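Long-range contact in PlaB phospholipase (Legionella pneumophila, PDB 6ZTI), which is a phospholipase of the alpha/beta-hydrolase class and a virulence-associated enzyme whose activity is controlled by tetramerization that NAD(H) mediates: residues R339-N353 and L447-R461. Numbering follows the deposited sequence.
Sequences RYSMIIFRLIDDRGN and LHPNETVMVEIMLQR
M342 to D349 pair in parallel register with T452 to L459, two adjoining strands of the mixed beta-sheet, separate from the six-stranded parallel sheet of the alpha/beta-hydrolase fold. Their backbone bonds run in the staggered parallel pattern: I344 N donates to V453 O and I344 O accepts from V455 N, so one residue is gripped by two neighbours.

The face of I343, F345, L347, V453, V455, I457 and L459 is apolar, suited to a buried sheet surface, with D349 at its far end. I343 CG2 meets V455 CG2 at 3.6 Å and also lies over a face of the F345 ring, whose CD1 is 3.9 Å from V455 CB. F345 in turn packs close to L360 and Y393, residues of an NAD(+) site.

The face of M342, I344, I348, M454 and M458 sets the R346-E456 pair among methionines and isoleucines. The extended chain of R346 runs alongside E456, and its NH1 makes a 2.6 Å salt bridge to E456 OE1, met from above the carboxylate plane; W174 of helix 171-180 packs on both.

Turns close both ends. At the start of the pairing, S341 OG donates at 2.8 Å to H448 O, in the type II turn H448-E451, on the face opposite E451 N, while P449 CB sits 3.8 Å from R339 CZ over the guanidinium, which D398 holds by a salt bridge. At the far end D349 forms an Asx turn, OD1 accepting from R351 N and N353 N, and OD2 also bonds Y431. With CG turned between N and carbonyl carbon (chi1 58°), D350 brings OD1 back to accept from R461 N at 2.8 Å.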
loop_
_atom_site.group_PDB
_atom_site.type_symbol
_atom_site.label_atom_id
_atom_site.label_comp_id
_atom_site.label_asym_id
_atom_site.label_seq_id
_atom_site.Cartn_x
_atom_site.Cartn_y
_atom_site.Cartn_z
ATOM N N ARG B 339 -0.181 -13.406 -36.514
ATOM C CA ARG B 339 -0.047 -14.464 -35.526
ATOM C C ARG B 339 0.933 -13.984 -34.471
ATOM O O ARG B 339 1.867 -13.237 -34.779
ATOM C CB ARG B 339 0.411 -15.765 -36.181
ATOM C CG ARG B 339 -0.360 -16.076 -37.441
ATOM C CD ARG B 339 0.150 -17.288 -38.142
ATOM N NE ARG B 339 1.547 -17.155 -38.525
ATOM C CZ ARG B 339 2.291 -18.164 -38.954
ATOM N NH1 ARG B 339 1.762 -19.375 -39.072
ATOM N NH2 ARG B 339 3.561 -17.956 -39.267
ATOM N N TYR B 340 0.694 -14.374 -33.215
ATOM C CA TYR B 340 1.376 -13.769 -32.078
ATOM C C TYR B 340 1.987 -14.817 -31.151
ATOM O O TYR B 340 1.540 -15.964 -31.099
ATOM C CB TYR B 340 0.386 -12.849 -31.307
ATOM C CG TYR B 340 -0.269 -11.828 -32.230
ATOM C CD1 TYR B 340 -1.376 -12.161 -32.976
ATOM C CD2 TYR B 340 0.253 -10.546 -32.383
ATOM C CE1 TYR B 340 -1.962 -11.254 -33.835
ATOM C CE2 TYR B 340 -0.320 -9.641 -33.243
ATOM C CZ TYR B 340 -1.433 -10.003 -33.962
ATOM O OH TYR B 340 -2.035 -9.132 -34.823
ATOM N N SER B 341 3.042 -14.406 -30.436
ATOM C CA SER B 341 3.734 -15.224 -29.448
ATOM C C SER B 341 3.681 -14.518 -28.100
ATOM O O SER B 341 3.754 -13.288 -28.031
ATOM C CB SER B 341 5.186 -15.476 -29.841
ATOM O OG SER B 341 5.284 -16.017 -31.150
ATOM N N MET B 342 3.543 -15.295 -27.028
ATOM C CA MET B 342 3.519 -14.761 -25.677
ATOM C C MET B 342 4.694 -15.341 -24.907
ATOM O O MET B 342 4.976 -16.542 -24.988
ATOM C CB MET B 342 2.196 -15.080 -24.987
ATOM C CG MET B 342 1.979 -14.302 -23.730
ATOM S SD MET B 342 0.273 -14.285 -23.201
ATOM C CE MET B 342 0.294 -15.632 -22.036
ATOM N N ILE B 343 5.406 -14.477 -24.211
ATOM C CA ILE B 343 6.531 -14.864 -23.384
ATOM C C ILE B 343 6.166 -14.530 -21.952
ATOM O O ILE B 343 5.749 -13.403 -21.661
ATOM C CB ILE B 343 7.822 -14.141 -23.797
ATOM C CG1 ILE B 343 8.038 -14.224 -25.305
ATOM C CG2 ILE B 343 9.015 -14.742 -23.021
ATOM C CD1 ILE B 343 9.339 -13.572 -25.756
ATOM N N ILE B 344 6.293 -15.504 -21.064
ATOM C CA ILE B 344 6.142 -15.278 -19.630
ATOM C C ILE B 344 7.534 -15.423 -19.027
ATOM O O ILE B 344 8.106 -16.518 -19.041
ATOM C CB ILE B 344 5.147 -16.257 -18.985
ATOM C CG1 ILE B 344 3.782 -16.163 -19.661
ATOM C CG2 ILE B 344 4.978 -15.947 -17.463
ATOM C CD1 ILE B 344 2.842 -17.318 -19.313
ATOM N N PHE B 345 8.085 -14.329 -18.509
ATOM C CA PHE B 345 9.399 -14.355 -17.878
ATOM C C PHE B 345 9.247 -14.540 -16.379
ATOM O O PHE B 345 8.402 -13.903 -15.737
ATOM C CB PHE B 345 10.204 -13.073 -18.126
ATOM C CG PHE B 345 10.555 -12.818 -19.567
ATOM C CD1 PHE B 345 11.712 -13.321 -20.115
ATOM C CD2 PHE B 345 9.750 -12.014 -20.347
ATOM C CE1 PHE B 345 12.031 -13.061 -21.424
ATOM C CE2 PHE B 345 10.058 -11.760 -21.656
ATOM C CZ PHE B 345 11.199 -12.275 -22.194
ATOM N N ARG B 346 10.081 -15.416 -15.834
ATOM C CA ARG B 346 10.210 -15.634 -14.405
ATOM C C ARG B 346 11.659 -15.382 -14.040
ATOM O O ARG B 346 12.548 -16.107 -14.497
ATOM C CB ARG B 346 9.802 -17.050 -14.033
ATOM C CG ARG B 346 9.785 -17.279 -12.552
ATOM C CD ARG B 346 9.693 -18.746 -12.231
ATOM N NE ARG B 346 9.416 -18.957 -10.818
ATOM C CZ ARG B 346 9.668 -20.088 -10.178
ATOM N NH1 ARG B 346 10.205 -21.117 -10.830
ATOM N NH2 ARG B 346 9.371 -20.193 -8.892
ATOM N N LEU B 347 11.889 -14.361 -13.226
ATOM C CA LEU B 347 13.227 -13.935 -12.831
ATOM C C LEU B 347 13.491 -14.314 -11.383
ATOM O O LEU B 347 12.844 -13.788 -10.469
ATOM C CB LEU B 347 13.372 -12.426 -13.011
ATOM C CG LEU B 347 14.547 -11.853 -13.797
ATOM C CD1 LEU B 347 15.799 -12.714 -13.670
ATOM C CD2 LEU B 347 14.140 -11.661 -15.251
ATOM N N ILE B 348 14.482 -15.177 -11.168
ATOM C CA ILE B 348 14.841 -15.660 -9.847
ATOM C C ILE B 348 16.358 -15.627 -9.706
ATOM O O ILE B 348 17.088 -15.303 -10.650
ATOM C CB ILE B 348 14.309 -17.084 -9.586
ATOM C CG1 ILE B 348 14.758 -18.019 -10.707
ATOM C CG2 ILE B 348 12.778 -17.074 -9.505
ATOM C CD1 ILE B 348 14.461 -19.488 -10.436
ATOM N N ASP B 349 16.831 -15.949 -8.503
ATOM C CA ASP B 349 18.251 -16.139 -8.248
ATOM C C ASP B 349 18.449 -17.490 -7.596
ATOM O O ASP B 349 17.489 -18.207 -7.297
ATOM C CB ASP B 349 18.855 -15.006 -7.411
ATOM C CG ASP B 349 18.472 -15.047 -5.928
ATOM O OD1 ASP B 349 18.002 -16.081 -5.392
ATOM O OD2 ASP B 349 18.668 -13.990 -5.284
ATOM N N ASP B 350 19.709 -17.839 -7.388
ATOM C CA ASP B 350 20.081 -19.168 -6.924
ATOM C C ASP B 350 19.918 -19.352 -5.423
ATOM O O ASP B 350 20.294 -20.412 -4.912
ATOM C CB ASP B 350 21.523 -19.482 -7.320
ATOM C CG ASP B 350 22.526 -18.471 -6.782
ATOM O OD1 ASP B 350 22.162 -17.300 -6.551
ATOM O OD2 ASP B 350 23.701 -18.853 -6.618
ATOM N N ARG B 351 19.359 -18.369 -4.715
ATOM C CA ARG B 351 19.131 -18.472 -3.279
ATOM C C ARG B 351 17.650 -18.471 -2.936
ATOM O O ARG B 351 17.296 -18.348 -1.759
ATOM C CB ARG B 351 19.839 -17.331 -2.536
ATOM C CG ARG B 351 21.302 -17.160 -2.901
ATOM C CD ARG B 351 22.090 -18.424 -2.613
ATOM N NE ARG B 351 22.147 -18.734 -1.185
ATOM C CZ ARG B 351 22.345 -19.952 -0.683
ATOM N NH1 ARG B 351 22.487 -21.003 -1.486
ATOM N NH2 ARG B 351 22.387 -20.122 0.630
ATOM N N GLY B 352 16.778 -18.589 -3.927
ATOM C CA GLY B 352 15.357 -18.696 -3.688
ATOM C C GLY B 352 14.578 -17.407 -3.793
ATOM O O GLY B 352 13.398 -17.388 -3.424
ATOM N N ASN B 353 15.180 -16.339 -4.290
ATOM C CA ASN B 353 14.500 -15.057 -4.384
ATOM C C ASN B 353 13.913 -14.861 -5.766
ATOM O O ASN B 353 14.518 -15.243 -6.769
ATOM C CB ASN B 353 15.465 -13.915 -4.074
ATOM C CG ASN B 353 15.995 -13.981 -2.672
ATOM O OD1 ASN B 353 15.223 -13.874 -1.716
ATOM N ND2 ASN B 353 17.317 -14.156 -2.526
ATOM N N LEU B 447 10.486 -18.969 -30.026
ATOM C CA LEU B 447 9.194 -18.388 -30.362
ATOM C C LEU B 447 8.531 -19.192 -31.464
ATOM O O LEU B 447 9.178 -19.573 -32.445
ATOM C CB LEU B 447 9.309 -16.948 -30.860
ATOM C CG LEU B 447 9.830 -15.882 -29.928
ATOM C CD1 LEU B 447 9.807 -14.575 -30.681
ATOM C CD2 LEU B 447 9.003 -15.812 -28.667
ATOM N N HIS B 448 7.230 -19.417 -31.307
ATOM C CA HIS B 448 6.405 -20.048 -32.312
ATOM C C HIS B 448 5.104 -19.268 -32.405
ATOM O O HIS B 448 4.606 -18.766 -31.386
ATOM C CB HIS B 448 6.096 -21.503 -31.972
ATOM C CG HIS B 448 7.313 -22.341 -31.779
ATOM N ND1 HIS B 448 7.946 -22.979 -32.823
ATOM C CD2 HIS B 448 8.022 -22.641 -30.666
ATOM C CE1 HIS B 448 8.993 -23.639 -32.364
ATOM N NE2 HIS B 448 9.058 -23.455 -31.055
ATOM N N PRO B 449 4.535 -19.149 -33.596
ATOM C CA PRO B 449 3.239 -18.488 -33.709
ATOM C C PRO B 449 2.179 -19.261 -32.951
ATOM O O PRO B 449 2.206 -20.488 -32.898
ATOM C CB PRO B 449 2.974 -18.474 -35.215
ATOM C CG PRO B 449 3.801 -19.633 -35.756
ATOM C CD PRO B 449 5.016 -19.667 -34.893
ATOM N N ASN B 450 1.251 -18.522 -32.351
ATOM C CA ASN B 450 0.152 -19.077 -31.569
ATOM C C ASN B 450 0.620 -19.859 -30.343
ATOM O O ASN B 450 -0.128 -20.689 -29.837
ATOM C CB ASN B 450 -0.753 -19.985 -32.411
ATOM C CG ASN B 450 -1.268 -19.296 -33.640
ATOM O OD1 ASN B 450 -1.642 -18.120 -33.603
ATOM N ND2 ASN B 450 -1.233 -19.998 -34.753
ATOM N N GLU B 451 1.836 -19.613 -29.845
ATOM C CA GLU B 451 2.332 -20.307 -28.661
ATOM C C GLU B 451 2.832 -19.327 -27.606
ATOM O O GLU B 451 3.334 -18.241 -27.914
ATOM C CB GLU B 451 3.464 -21.296 -28.996
ATOM C CG GLU B 451 3.010 -22.492 -29.808
ATOM C CD GLU B 451 4.044 -23.602 -29.846
ATOM O OE1 GLU B 451 5.066 -23.516 -29.124
ATOM O OE2 GLU B 451 3.833 -24.573 -30.603
ATOM N N THR B 452 2.653 -19.737 -26.349
ATOM C CA THR B 452 3.304 -19.155 -25.184
ATOM C C THR B 452 4.619 -19.899 -24.942
ATOM O O THR B 452 4.696 -21.108 -25.150
ATOM C CB THR B 452 2.390 -19.280 -23.949
ATOM O OG1 THR B 452 1.211 -18.488 -24.123
ATOM C CG2 THR B 452 3.076 -18.809 -22.696
ATOM N N VAL B 453 5.662 -19.179 -24.525
ATOM C CA VAL B 453 6.891 -19.804 -24.032
ATOM C C VAL B 453 7.168 -19.269 -22.631
ATOM O O VAL B 453 7.109 -18.054 -22.401
ATOM C CB VAL B 453 8.091 -19.569 -24.972
ATOM C CG1 VAL B 453 8.399 -18.081 -25.135
ATOM C CG2 VAL B 453 9.331 -20.299 -24.467
ATOM N N MET B 454 7.438 -20.180 -21.694
ATOM C CA MET B 454 7.812 -19.811 -20.334
ATOM C C MET B 454 9.331 -19.756 -20.237
ATOM O O MET B 454 10.018 -20.696 -20.630
ATOM C CB MET B 454 7.241 -20.813 -19.338
ATOM C CG MET B 454 5.703 -20.943 -19.440
ATOM S SD MET B 454 5.088 -22.478 -18.739
ATOM C CE MET B 454 5.487 -22.247 -17.026
ATOM N N VAL B 455 9.852 -18.641 -19.747
ATOM C CA VAL B 455 11.288 -18.395 -19.710
ATOM C C VAL B 455 11.659 -18.151 -18.257
ATOM O O VAL B 455 11.336 -17.102 -17.693
ATOM C CB VAL B 455 11.698 -17.211 -20.594
ATOM C CG1 VAL B 455 13.227 -17.032 -20.591
ATOM C CG2 VAL B 455 11.192 -17.400 -22.031
ATOM N N GLU B 456 12.333 -19.111 -17.650
ATOM C CA GLU B 456 12.809 -18.961 -16.283
ATOM C C GLU B 456 14.281 -18.580 -16.331
ATOM O O GLU B 456 15.108 -19.358 -16.808
ATOM C CB GLU B 456 12.610 -20.245 -15.480
ATOM C CG GLU B 456 13.088 -20.132 -14.047
ATOM C CD GLU B 456 12.876 -21.409 -13.259
ATOM O OE1 GLU B 456 11.742 -21.644 -12.799
ATOM O OE2 GLU B 456 13.846 -22.181 -13.112
ATOM N N ILE B 457 14.612 -17.393 -15.836
ATOM C CA ILE B 457 15.996 -16.926 -15.813
ATOM C C ILE B 457 16.460 -16.902 -14.360
ATOM O O ILE B 457 15.880 -16.192 -13.527
ATOM C CB ILE B 457 16.142 -15.551 -16.478
ATOM C CG1 ILE B 457 15.702 -15.613 -17.950
ATOM C CG2 ILE B 457 17.588 -15.076 -16.361
ATOM C CD1 ILE B 457 15.316 -14.320 -18.513
ATOM N N MET B 458 17.485 -17.693 -14.049
ATOM C CA MET B 458 18.065 -17.750 -12.710
ATOM C C MET B 458 19.451 -17.108 -12.733
ATOM O O MET B 458 20.378 -17.639 -13.359
ATOM C CB MET B 458 18.160 -19.190 -12.212
ATOM C CG MET B 458 18.658 -19.286 -10.764
ATOM S SD MET B 458 19.229 -20.916 -10.274
ATOM C CE MET B 458 17.678 -21.719 -9.897
ATOM N N LEU B 459 19.598 -15.990 -12.022
ATOM C CA LEU B 459 20.874 -15.298 -11.880
ATOM C C LEU B 459 21.606 -15.754 -10.626
ATOM O O LEU B 459 20.992 -16.205 -9.656
ATOM C CB LEU B 459 20.655 -13.784 -11.811
ATOM C CG LEU B 459 19.896 -13.116 -12.959
ATOM C CD1 LEU B 459 19.933 -11.626 -12.809
ATOM C CD2 LEU B 459 20.491 -13.516 -14.291
ATOM N N GLN B 460 22.932 -15.621 -10.652
ATOM C CA GLN B 460 23.755 -15.924 -9.489
ATOM C C GLN B 460 23.788 -14.705 -8.575
ATOM O O GLN B 460 24.071 -13.589 -9.022
ATOM C CB GLN B 460 25.178 -16.293 -9.898
ATOM C CG GLN B 460 25.339 -17.675 -10.499
ATOM C CD GLN B 460 26.779 -17.980 -10.847
ATOM O OE1 GLN B 460 27.518 -17.105 -11.302
ATOM N NE2 GLN B 460 27.191 -19.223 -10.627
ATOM N N ARG B 461 23.482 -14.917 -7.305
ATOM C CA ARG B 461 23.590 -13.856 -6.311
ATOM C C ARG B 461 25.050 -13.772 -5.882
ATOM O O ARG B 461 25.603 -14.723 -5.320
ATOM C CB ARG B 461 22.657 -14.131 -5.143
ATOM C CG ARG B 461 22.598 -13.002 -4.119
ATOM C CD ARG B 461 21.568 -13.302 -3.061
ATOM N NE ARG B 461 21.567 -12.323 -1.979
ATOM C CZ ARG B 461 20.931 -11.155 -2.024
ATOM N NH1 ARG B 461 20.253 -10.788 -3.102
ATOM N NH2 ARG B 461 20.977 -10.342 -0.982
HETATM O O HOH W 1 -1.802 -15.569 -32.562
#